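Local coordinates for protein STN1 (Saccharomyces cerevisiae, PDB 3KEY) that helps regulate telomere length and protect chromosome ends, restraining telomerase loading through its interaction with Cdc13, at residues L27-A41 with F56-R70. Sequence-based numbering, arbitrary orientation.
Sequences LYKLKEVRSVVTSLA and FDSLEKEAFRDLVNR
Tyr-28 sets the edge of its ring on one face of Phe-64 in an edge-to-face pair, planes 72° apart and centroids 4.8 Å from each other. Its CD2 makes the nearest approach, 3.3 Å from Phe-64 CG, while Tyr-28 CB adds a CH-pi contact over the same face, toward the far end of the ring. Val-68 CG1 covers the opposite face from within helix 56-73, and Leu-27 CD2 meets the ring edge. Phe-64 enters a hole formed by Leu-27, Tyr-28, Val-33 and Val-37; its chi1 of 175° turns the ring away from its own backbone nitrogen and into that hole.

One turn earlier, Glu-60 is a second knob, held among Arg-34, Val-37, Thr-38 and Ala-41. Its extended chain runs past Ala-41, whose CB lies 3.6 Å from Glu-60 CG, and delivers the buried carboxylate to a salt bridge. Arg-34 NH2 faces both carboxylate oxygens, nearest to Glu-60 OE2 at 3.0 Å, with the two planes steeply inclined. Thr-38 OG1 lies close to Glu-60 OE2, within reach of Arg-34 O as well. Bends at chi2 and chi3 fold Arg-34 back over a face of the Tyr-28 ring, tying the ionic and aromatic groups together. The hydroxyl of Tyr-28 is buried here without a polar partner.

On the other flank, Leu-40 CD1 wedges between Ala-63 and Leu-67, tightly at 3.3 Å from Leu-67 CG; Val-36 CG1 also meets Leu-67.

Helices 31-41 and 56-70 cross at 112°, their axes 8.1 Å apart, in the first winged helix-turn-helix region. Against helix 6-16, Leu-27 of helix 24-28 packs on Leu-14, and Leu-67 on Ala-6 and Leu-10. The two strands after helix 56-73 form the wing, 86-88 lying between 78-81 and 21-23 in an antiparallel sheet.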
ATOM      1  N   LEU A  27      -2.587 -17.115  -0.229  1.00 39.06           N
ATOM      2  CA  LEU A  27      -2.906 -15.804   0.317  1.00 40.23           C
ATOM      3  C   LEU A  27      -4.336 -15.762   0.855  1.00 41.23           C
ATOM      4  O   LEU A  27      -4.588 -15.252   1.949  1.00 38.91           O
ATOM      5  CB  LEU A  27      -2.729 -14.727  -0.760  1.00 38.76           C
ATOM      6  CG  LEU A  27      -3.043 -13.286  -0.336  1.00 38.06           C
ATOM      7  CD1 LEU A  27      -2.124 -12.878   0.801  1.00 39.21           C
ATOM      8  CD2 LEU A  27      -2.876 -12.344  -1.531  1.00 36.14           C
ATOM      9  N   TYR A  28      -5.260 -16.310   0.075  1.00 42.20           N
ATOM     10  CA  TYR A  28      -6.673 -16.338   0.429  1.00 45.41           C
ATOM     11  C   TYR A  28      -6.963 -17.158   1.685  1.00 46.86           C
ATOM     12  O   TYR A  28      -7.993 -16.964   2.330  1.00 46.76           O
ATOM     13  CB  TYR A  28      -7.474 -16.891  -0.745  1.00 45.92           C
ATOM     14  CG  TYR A  28      -8.971 -16.764  -0.601  1.00 47.03           C
ATOM     15  CD1 TYR A  28      -9.741 -17.825  -0.117  1.00 47.76           C
ATOM     16  CD2 TYR A  28      -9.624 -15.600  -0.989  1.00 48.07           C
ATOM     17  CE1 TYR A  28     -11.137 -17.724  -0.034  1.00 48.63           C
ATOM     18  CE2 TYR A  28     -11.011 -15.487  -0.910  1.00 49.93           C
ATOM     19  CZ  TYR A  28     -11.759 -16.552  -0.437  1.00 49.02           C
ATOM     20  OH  TYR A  28     -13.125 -16.449  -0.397  1.00 52.20           O
ATOM     21  N   LYS A  29      -6.054 -18.064   2.034  1.00 47.85           N
ATOM     22  CA  LYS A  29      -6.227 -18.907   3.214  1.00 50.91           C
ATOM     23  C   LYS A  29      -5.794 -18.236   4.523  1.00 50.69           C
ATOM     24  O   LYS A  29      -6.071 -18.753   5.607  1.00 52.35           O
ATOM     25  CB  LYS A  29      -5.453 -20.222   3.045  1.00 52.42           C
ATOM     26  CG  LYS A  29      -5.986 -21.120   1.942  1.00 55.99           C
ATOM     27  CD  LYS A  29      -5.152 -22.384   1.814  1.00 59.08           C
ATOM     28  CE  LYS A  29      -5.639 -23.258   0.663  1.00 61.19           C
ATOM     29  NZ  LYS A  29      -4.767 -24.454   0.466  1.00 61.88           N
ATOM     30  N   LEU A  30      -5.111 -17.100   4.427  1.00 47.80           N
ATOM     31  CA  LEU A  30      -4.660 -16.396   5.625  1.00 47.08           C
ATOM     32  C   LEU A  30      -5.828 -15.788   6.392  1.00 46.71           C
ATOM     33  O   LEU A  30      -6.708 -15.143   5.807  1.00 45.10           O
ATOM     34  CB  LEU A  30      -3.650 -15.303   5.257  1.00 47.18           C
ATOM     35  CG  LEU A  30      -2.324 -15.807   4.673  1.00 47.60           C
ATOM     36  CD1 LEU A  30      -1.417 -14.630   4.341  1.00 47.44           C
ATOM     37  CD2 LEU A  30      -1.645 -16.727   5.678  1.00 48.84           C
ATOM     38  N   LYS A  31      -5.828 -15.999   7.705  1.00 47.21           N
ATOM     39  CA  LYS A  31      -6.890 -15.493   8.575  1.00 48.23           C
ATOM     40  C   LYS A  31      -7.107 -14.001   8.385  1.00 45.91           C
ATOM     41  O   LYS A  31      -8.230 -13.556   8.142  1.00 44.90           O
ATOM     42  CB  LYS A  31      -6.565 -15.786  10.045  1.00 51.71           C
ATOM     43  CG  LYS A  31      -7.690 -15.417  11.004  1.00 55.63           C
ATOM     44  CD  LYS A  31      -7.373 -15.812  12.442  1.00 59.64           C
ATOM     45  CE  LYS A  31      -8.570 -15.541  13.354  1.00 62.47           C
ATOM     46  NZ  LYS A  31      -8.334 -15.949  14.774  1.00 65.56           N
ATOM     47  N   GLU A  32      -6.027 -13.233   8.496  1.00 45.72           N
ATOM     48  CA  GLU A  32      -6.094 -11.787   8.329  1.00 45.78           C
ATOM     49  C   GLU A  32      -6.722 -11.398   6.992  1.00 43.65           C
ATOM     50  O   GLU A  32      -7.480 -10.428   6.914  1.00 43.10           O
ATOM     51  CB  GLU A  32      -4.696 -11.170   8.439  1.00 49.72           C
ATOM     52  CG  GLU A  32      -4.313 -10.738   9.847  1.00 56.96           C
ATOM     53  CD  GLU A  32      -2.970 -10.023   9.890  1.00 61.26           C
ATOM     54  OE1 GLU A  32      -1.930 -10.691   9.689  1.00 63.74           O
ATOM     55  OE2 GLU A  32      -2.952  -8.790  10.117  1.00 62.94           O
ATOM     56  N   VAL A  33      -6.407 -12.151   5.942  1.00 40.54           N
ATOM     57  CA  VAL A  33      -6.957 -11.861   4.622  1.00 39.84           C
ATOM     58  C   VAL A  33      -8.463 -12.134   4.588  1.00 40.11           C
ATOM     59  O   VAL A  33      -9.229 -11.339   4.046  1.00 38.07           O
ATOM     60  CB  VAL A  33      -6.251 -12.691   3.515  1.00 38.21           C
ATOM     61  CG1 VAL A  33      -6.914 -12.444   2.166  1.00 37.46           C
ATOM     62  CG2 VAL A  33      -4.776 -12.306   3.444  1.00 38.17           C
ATOM     63  N   ARG A  34      -8.891 -13.251   5.170  1.00 41.64           N
ATOM     64  CA  ARG A  34     -10.317 -13.570   5.193  1.00 44.46           C
ATOM     65  C   ARG A  34     -11.129 -12.467   5.888  1.00 43.67           C
ATOM     66  O   ARG A  34     -12.233 -12.144   5.455  1.00 44.17           O
ATOM     67  CB  ARG A  34     -10.567 -14.920   5.888  1.00 47.10           C
ATOM     68  CG  ARG A  34     -10.086 -16.142   5.105  1.00 50.26           C
ATOM     69  CD  ARG A  34     -10.529 -16.081   3.640  1.00 56.70           C
ATOM     70  NE  ARG A  34     -11.979 -15.955   3.470  1.00 60.67           N
ATOM     71  CZ  ARG A  34     -12.849 -16.946   3.653  1.00 63.52           C
ATOM     72  NH1 ARG A  34     -12.425 -18.153   4.012  1.00 63.99           N
ATOM     73  NH2 ARG A  34     -14.149 -16.730   3.475  1.00 64.11           N
ATOM     74  N   SER A  35     -10.578 -11.881   6.950  1.00 44.23           N
ATOM     75  CA  SER A  35     -11.269 -10.810   7.680  1.00 44.04           C
ATOM     76  C   SER A  35     -11.551  -9.632   6.756  1.00 42.36           C
ATOM     77  O   SER A  35     -12.671  -9.131   6.700  1.00 40.56           O
ATOM     78  CB  SER A  35     -10.422 -10.323   8.855  1.00 44.31           C
ATOM     79  OG  SER A  35     -10.061 -11.402   9.696  1.00 50.33           O
ATOM     80  N   VAL A  36     -10.517  -9.194   6.044  1.00 40.12           N
ATOM     81  CA  VAL A  36     -10.639  -8.088   5.104  1.00 39.44           C
ATOM     82  C   VAL A  36     -11.643  -8.441   4.001  1.00 38.63           C
ATOM     83  O   VAL A  36     -12.508  -7.634   3.651  1.00 38.03           O
ATOM     84  CB  VAL A  36      -9.264  -7.759   4.441  1.00 40.27           C
ATOM     85  CG1 VAL A  36      -9.433  -6.683   3.385  1.00 39.88           C
ATOM     86  CG2 VAL A  36      -8.274  -7.299   5.499  1.00 41.49           C
ATOM     87  N   VAL A  37     -11.520  -9.652   3.460  1.00 37.56           N
ATOM     88  CA  VAL A  37     -12.396 -10.122   2.383  1.00 37.52           C
ATOM     89  C   VAL A  37     -13.864 -10.212   2.811  1.00 37.35           C
ATOM     90  O   VAL A  37     -14.765  -9.773   2.095  1.00 36.45           O
ATOM     91  CB  VAL A  37     -11.924 -11.506   1.859  1.00 35.13           C
ATOM     92  CG1 VAL A  37     -12.957 -12.083   0.907  1.00 36.20           C
ATOM     93  CG2 VAL A  37     -10.578 -11.357   1.142  1.00 36.94           C
ATOM     94  N   THR A  38     -14.105 -10.786   3.982  1.00 38.86           N
ATOM     95  CA  THR A  38     -15.467 -10.914   4.485  1.00 39.64           C
ATOM     96  C   THR A  38     -16.104  -9.532   4.650  1.00 39.66           C
ATOM     97  O   THR A  38     -17.261  -9.319   4.276  1.00 39.58           O
ATOM     98  CB  THR A  38     -15.474 -11.655   5.830  1.00 40.21           C
ATOM     99  OG1 THR A  38     -14.918 -12.961   5.639  1.00 40.61           O
ATOM    100  CG2 THR A  38     -16.903 -11.770   6.381  1.00 41.16           C
ATOM    101  N   SER A  39     -15.340  -8.593   5.197  1.00 39.64           N
ATOM    102  CA  SER A  39     -15.838  -7.236   5.396  1.00 40.62           C
ATOM    103  C   SER A  39     -16.221  -6.589   4.058  1.00 41.00           C
ATOM    104  O   SER A  39     -17.298  -5.993   3.929  1.00 39.65           O
ATOM    105  CB  SER A  39     -14.775  -6.388   6.111  1.00 42.91           C
ATOM    106  OG  SER A  39     -15.201  -5.041   6.245  1.00 47.19           O
ATOM    107  N   LEU A  40     -15.350  -6.720   3.059  1.00 39.77           N
ATOM    108  CA  LEU A  40     -15.608  -6.149   1.737  1.00 39.01           C
ATOM    109  C   LEU A  40     -16.785  -6.862   1.065  1.00 37.89           C
ATOM    110  O   LEU A  40     -17.574  -6.248   0.343  1.00 36.56           O
ATOM    111  CB  LEU A  40     -14.364  -6.289   0.843  1.00 39.54           C
ATOM    112  CG  LEU A  40     -14.079  -5.235  -0.238  1.00 43.06           C
ATOM    113  CD1 LEU A  40     -13.045  -5.788  -1.221  1.00 42.46           C
ATOM    114  CD2 LEU A  40     -15.337  -4.862  -0.978  1.00 42.24           C
ATOM    115  N   ALA A  41     -16.887  -8.166   1.294  1.00 36.64           N
ATOM    116  CA  ALA A  41     -17.960  -8.948   0.694  1.00 37.71           C
ATOM    117  C   ALA A  41     -19.327  -8.463   1.175  1.00 37.72           C
ATOM    118  O   ALA A  41     -20.292  -8.432   0.396  1.00 35.24           O
ATOM    119  CB  ALA A  41     -17.777 -10.436   1.013  1.00 36.44           C
ATOM    120  N   PHE A  56     -22.772 -15.668  -0.815  1.00 46.68           N
ATOM    121  CA  PHE A  56     -21.801 -14.856  -0.092  1.00 46.56           C
ATOM    122  C   PHE A  56     -20.374 -15.291  -0.451  1.00 46.47           C
ATOM    123  O   PHE A  56     -19.474 -14.462  -0.589  1.00 44.72           O
ATOM    124  CB  PHE A  56     -22.012 -14.985   1.417  1.00 44.31           C
ATOM    125  CG  PHE A  56     -21.367 -13.886   2.211  1.00 43.54           C
ATOM    126  CD1 PHE A  56     -21.931 -12.616   2.244  1.00 43.34           C
ATOM    127  CD2 PHE A  56     -20.198 -14.119   2.924  1.00 42.85           C
ATOM    128  CE1 PHE A  56     -21.337 -11.592   2.982  1.00 43.78           C
ATOM    129  CE2 PHE A  56     -19.596 -13.104   3.665  1.00 44.38           C
ATOM    130  CZ  PHE A  56     -20.169 -11.837   3.694  1.00 44.03           C
ATOM    131  N   ASP A  57     -20.183 -16.599  -0.599  1.00 46.29           N
ATOM    132  CA  ASP A  57     -18.881 -17.150  -0.947  1.00 46.76           C
ATOM    133  C   ASP A  57     -18.443 -16.569  -2.285  1.00 45.70           C
ATOM    134  O   ASP A  57     -17.282 -16.213  -2.480  1.00 44.93           O
ATOM    135  CB  ASP A  57     -18.969 -18.680  -1.019  1.00 49.06           C
ATOM    136  CG  ASP A  57     -17.685 -19.324  -1.522  1.00 52.58           C
ATOM    137  OD1 ASP A  57     -17.536 -19.460  -2.758  1.00 54.81           O
ATOM    138  OD2 ASP A  57     -16.825 -19.686  -0.686  1.00 52.05           O
ATOM    139  N   SER A  58     -19.393 -16.458  -3.203  1.00 44.87           N
ATOM    140  CA  SER A  58     -19.105 -15.908  -4.510  1.00 45.18           C
ATOM    141  C   SER A  58     -18.707 -14.435  -4.346  1.00 44.74           C
ATOM    142  O   SER A  58     -17.778 -13.950  -4.998  1.00 41.75           O
ATOM    143  CB  SER A  58     -20.340 -16.037  -5.398  1.00 46.90           C
ATOM    144  OG  SER A  58     -19.971 -16.129  -6.760  1.00 51.87           O
ATOM    145  N   LEU A  59     -19.411 -13.730  -3.463  1.00 41.78           N
ATOM    146  CA  LEU A  59     -19.121 -12.323  -3.217  1.00 40.96           C
ATOM    147  C   LEU A  59     -17.739 -12.139  -2.595  1.00 39.19           C
ATOM    148  O   LEU A  59     -17.056 -11.155  -2.887  1.00 38.22           O
ATOM    149  CB  LEU A  59     -20.199 -11.708  -2.312  1.00 40.93           C
ATOM    150  CG  LEU A  59     -21.585 -11.608  -2.965  1.00 42.32           C
ATOM    151  CD1 LEU A  59     -22.641 -11.204  -1.935  1.00 43.27           C
ATOM    152  CD2 LEU A  59     -21.520 -10.595  -4.095  1.00 43.09           C
ATOM    153  N   GLU A  60     -17.331 -13.080  -1.741  1.00 38.22           N
ATOM    154  CA  GLU A  60     -16.019 -13.027  -1.092  1.00 39.08           C
ATOM    155  C   GLU A  60     -14.889 -13.226  -2.108  1.00 39.82           C
ATOM    156  O   GLU A  60     -13.869 -12.527  -2.073  1.00 38.29           O
ATOM    157  CB  GLU A  60     -15.904 -14.103  -0.004  1.00 41.14           C
ATOM    158  CG  GLU A  60     -16.771 -13.864   1.229  1.00 43.75           C
ATOM    159  CD  GLU A  60     -16.609 -14.955   2.268  1.00 46.08           C
ATOM    160  OE1 GLU A  60     -16.759 -16.140   1.907  1.00 49.23           O
ATOM    161  OE2 GLU A  60     -16.334 -14.638   3.447  1.00 48.06           O
ATOM    162  N   LYS A  61     -15.064 -14.187  -3.007  1.00 39.81           N
ATOM    163  CA  LYS A  61     -14.053 -14.441  -4.020  1.00 40.05           C
ATOM    164  C   LYS A  61     -13.942 -13.239  -4.955  1.00 40.12           C
ATOM    165  O   LYS A  61     -12.856 -12.913  -5.427  1.00 39.29           O
ATOM    166  CB  LYS A  61     -14.386 -15.728  -4.772  1.00 41.52           C
ATOM    167  CG  LYS A  61     -14.149 -16.949  -3.892  1.00 44.87           C
ATOM    168  CD  LYS A  61     -14.595 -18.250  -4.520  1.00 49.04           C
ATOM    169  CE  LYS A  61     -14.253 -19.417  -3.591  1.00 51.45           C
ATOM    170  NZ  LYS A  61     -14.686 -20.728  -4.153  1.00 55.26           N
ATOM    171  N   GLU A  62     -15.062 -12.559  -5.193  1.00 39.83           N
ATOM    172  CA  GLU A  62     -15.061 -11.370  -6.039  1.00 40.46           C
ATOM    173  C   GLU A  62     -14.382 -10.207  -5.295  1.00 40.43           C
ATOM    174  O   GLU A  62     -13.689  -9.382  -5.904  1.00 38.14           O
ATOM    175  CB  GLU A  62     -16.496 -10.993  -6.415  1.00 42.93           C
ATOM    176  CG  GLU A  62     -16.631  -9.665  -7.132  1.00 49.20           C
ATOM    177  CD  GLU A  62     -18.058  -9.390  -7.601  1.00 54.15           C
ATOM    178  OE1 GLU A  62     -18.332  -8.242  -8.015  1.00 55.40           O
ATOM    179  OE2 GLU A  62     -18.900 -10.319  -7.566  1.00 55.32           O
ATOM    180  N   ALA A  63     -14.576 -10.149  -3.979  1.00 38.55           N
ATOM    181  CA  ALA A  63     -13.973  -9.094  -3.167  1.00 39.30           C
ATOM    182  C   ALA A  63     -12.458  -9.259  -3.153  1.00 39.41           C
ATOM    183  O   ALA A  63     -11.715  -8.288  -3.299  1.00 37.50           O
ATOM    184  CB  ALA A  63     -14.513  -9.145  -1.730  1.00 37.84           C
ATOM    185  N   PHE A  64     -12.018 -10.500  -2.962  1.00 38.43           N
ATOM    186  CA  PHE A  64     -10.603 -10.830  -2.912  1.00 39.97           C
ATOM    187  C   PHE A  64      -9.921 -10.472  -4.232  1.00 41.31           C
ATOM    188  O   PHE A  64      -8.827  -9.915  -4.240  1.00 40.21           O
ATOM    189  CB  PHE A  64     -10.444 -12.320  -2.623  1.00 39.09           C
ATOM    190  CG  PHE A  64      -9.026 -12.800  -2.657  1.00 40.05           C
ATOM    191  CD1 PHE A  64      -8.094 -12.331  -1.741  1.00 38.70           C
ATOM    192  CD2 PHE A  64      -8.625 -13.744  -3.598  1.00 41.80           C
ATOM    193  CE1 PHE A  64      -6.784 -12.797  -1.757  1.00 40.72           C
ATOM    194  CE2 PHE A  64      -7.313 -14.217  -3.621  1.00 42.42           C
ATOM    195  CZ  PHE A  64      -6.392 -13.739  -2.696  1.00 40.07           C
ATOM    196  N   ARG A  65     -10.579 -10.790  -5.341  1.00 41.37           N
ATOM    197  CA  ARG A  65     -10.037 -10.490  -6.657  1.00 42.50           C
ATOM    198  C   ARG A  65      -9.946  -8.983  -6.868  1.00 41.87           C
ATOM    199  O   ARG A  65      -8.984  -8.491  -7.460  1.00 39.61           O
ATOM    200  CB  ARG A  65     -10.921 -11.102  -7.740  1.00 46.80           C
ATOM    201  CG  ARG A  65     -10.506 -10.744  -9.165  1.00 53.16           C
ATOM    202  CD  ARG A  65     -11.723 -10.334  -9.986  1.00 57.73           C
ATOM    203  NE  ARG A  65     -12.775 -11.350  -9.935  1.00 62.28           N
ATOM    204  CZ  ARG A  65     -14.063 -11.114 -10.174  1.00 64.18           C
ATOM    205  NH1 ARG A  65     -14.471  -9.886 -10.484  1.00 64.34           N
ATOM    206  NH2 ARG A  65     -14.949 -12.101 -10.084  1.00 63.52           N
ATOM    207  N   ASP A  66     -10.951  -8.249  -6.394  1.00 40.99           N
ATOM    208  CA  ASP A  66     -10.955  -6.796  -6.544  1.00 42.31           C
ATOM    209  C   ASP A  66      -9.790  -6.181  -5.772  1.00 40.78           C
ATOM    210  O   ASP A  66      -9.091  -5.304  -6.281  1.00 39.66           O
ATOM    211  CB  ASP A  66     -12.279  -6.192  -6.049  1.00 48.02           C
ATOM    212  CG  ASP A  66     -13.454  -6.518  -6.961  1.00 53.84           C
ATOM    213  OD1 ASP A  66     -14.593  -6.120  -6.627  1.00 57.57           O
ATOM    214  OD2 ASP A  66     -13.245  -7.167  -8.012  1.00 57.84           O
ATOM    215  N   LEU A  67      -9.582  -6.646  -4.547  1.00 37.73           N
ATOM    216  CA  LEU A  67      -8.489  -6.135  -3.729  1.00 38.46           C
ATOM    217  C   LEU A  67      -7.124  -6.415  -4.357  1.00 38.25           C
ATOM    218  O   LEU A  67      -6.315  -5.499  -4.495  1.00 35.85           O
ATOM    219  CB  LEU A  67      -8.546  -6.736  -2.323  1.00 39.37           C
ATOM    220  CG  LEU A  67      -9.754  -6.287  -1.499  1.00 43.07           C
ATOM    221  CD1 LEU A  67      -9.815  -7.078  -0.205  1.00 43.65           C
ATOM    222  CD2 LEU A  67      -9.662  -4.779  -1.223  1.00 42.76           C
ATOM    223  N   VAL A  68      -6.862  -7.663  -4.743  1.00 38.02           N
ATOM    224  CA  VAL A  68      -5.570  -7.975  -5.341  1.00 41.17           C
ATOM    225  C   VAL A  68      -5.378  -7.197  -6.631  1.00 41.00           C
ATOM    226  O   VAL A  68      -4.289  -6.681  -6.890  1.00 39.26           O
ATOM    227  CB  VAL A  68      -5.389  -9.484  -5.646  1.00 41.93           C
ATOM    228  CG1 VAL A  68      -5.399 -10.285  -4.349  1.00 42.73           C
ATOM    229  CG2 VAL A  68      -6.473  -9.960  -6.595  1.00 46.12           C
ATOM    230  N   ASN A  69      -6.434  -7.099  -7.436  1.00 41.89           N
ATOM    231  CA  ASN A  69      -6.336  -6.371  -8.692  1.00 43.57           C
ATOM    232  C   ASN A  69      -6.059  -4.887  -8.474  1.00 44.18           C
ATOM    233  O   ASN A  69      -5.361  -4.271  -9.279  1.00 45.56           O
ATOM    234  CB  ASN A  69      -7.602  -6.562  -9.537  1.00 46.23           C
ATOM    235  CG  ASN A  69      -7.735  -7.988 -10.092  1.00 49.70           C
ATOM    236  OD1 ASN A  69      -6.814  -8.804  -9.970  1.00 52.10           O
ATOM    237  ND2 ASN A  69      -8.880  -8.285 -10.709  1.00 49.93           N
ATOM    238  N   ARG A  70      -6.593  -4.304  -7.399  1.00 43.11           N
ATOM    239  CA  ARG A  70      -6.345  -2.891  -7.125  1.00 42.49           C
ATOM    240  C   ARG A  70      -4.850  -2.689  -6.871  1.00 41.67           C
ATOM    241  O   ARG A  70      -4.260  -1.723  -7.349  1.00 42.80           O
ATOM    242  CB  ARG A  70      -7.128  -2.408  -5.891  1.00 45.80           C
ATOM    243  CG  ARG A  70      -8.644  -2.378  -6.045  1.00 52.73           C
ATOM    244  CD  ARG A  70      -9.330  -1.872  -4.768  1.00 56.97           C
ATOM    245  NE  ARG A  70     -10.754  -2.209  -4.730  1.00 61.64           N
ATOM    246  CZ  ARG A  70     -11.572  -1.925  -3.718  1.00 62.31           C
ATOM    247  NH1 ARG A  70     -11.116  -1.290  -2.645  1.00 62.87           N
ATOM    248  NH2 ARG A  70     -12.848  -2.289  -3.772  1.00 61.39           N
TER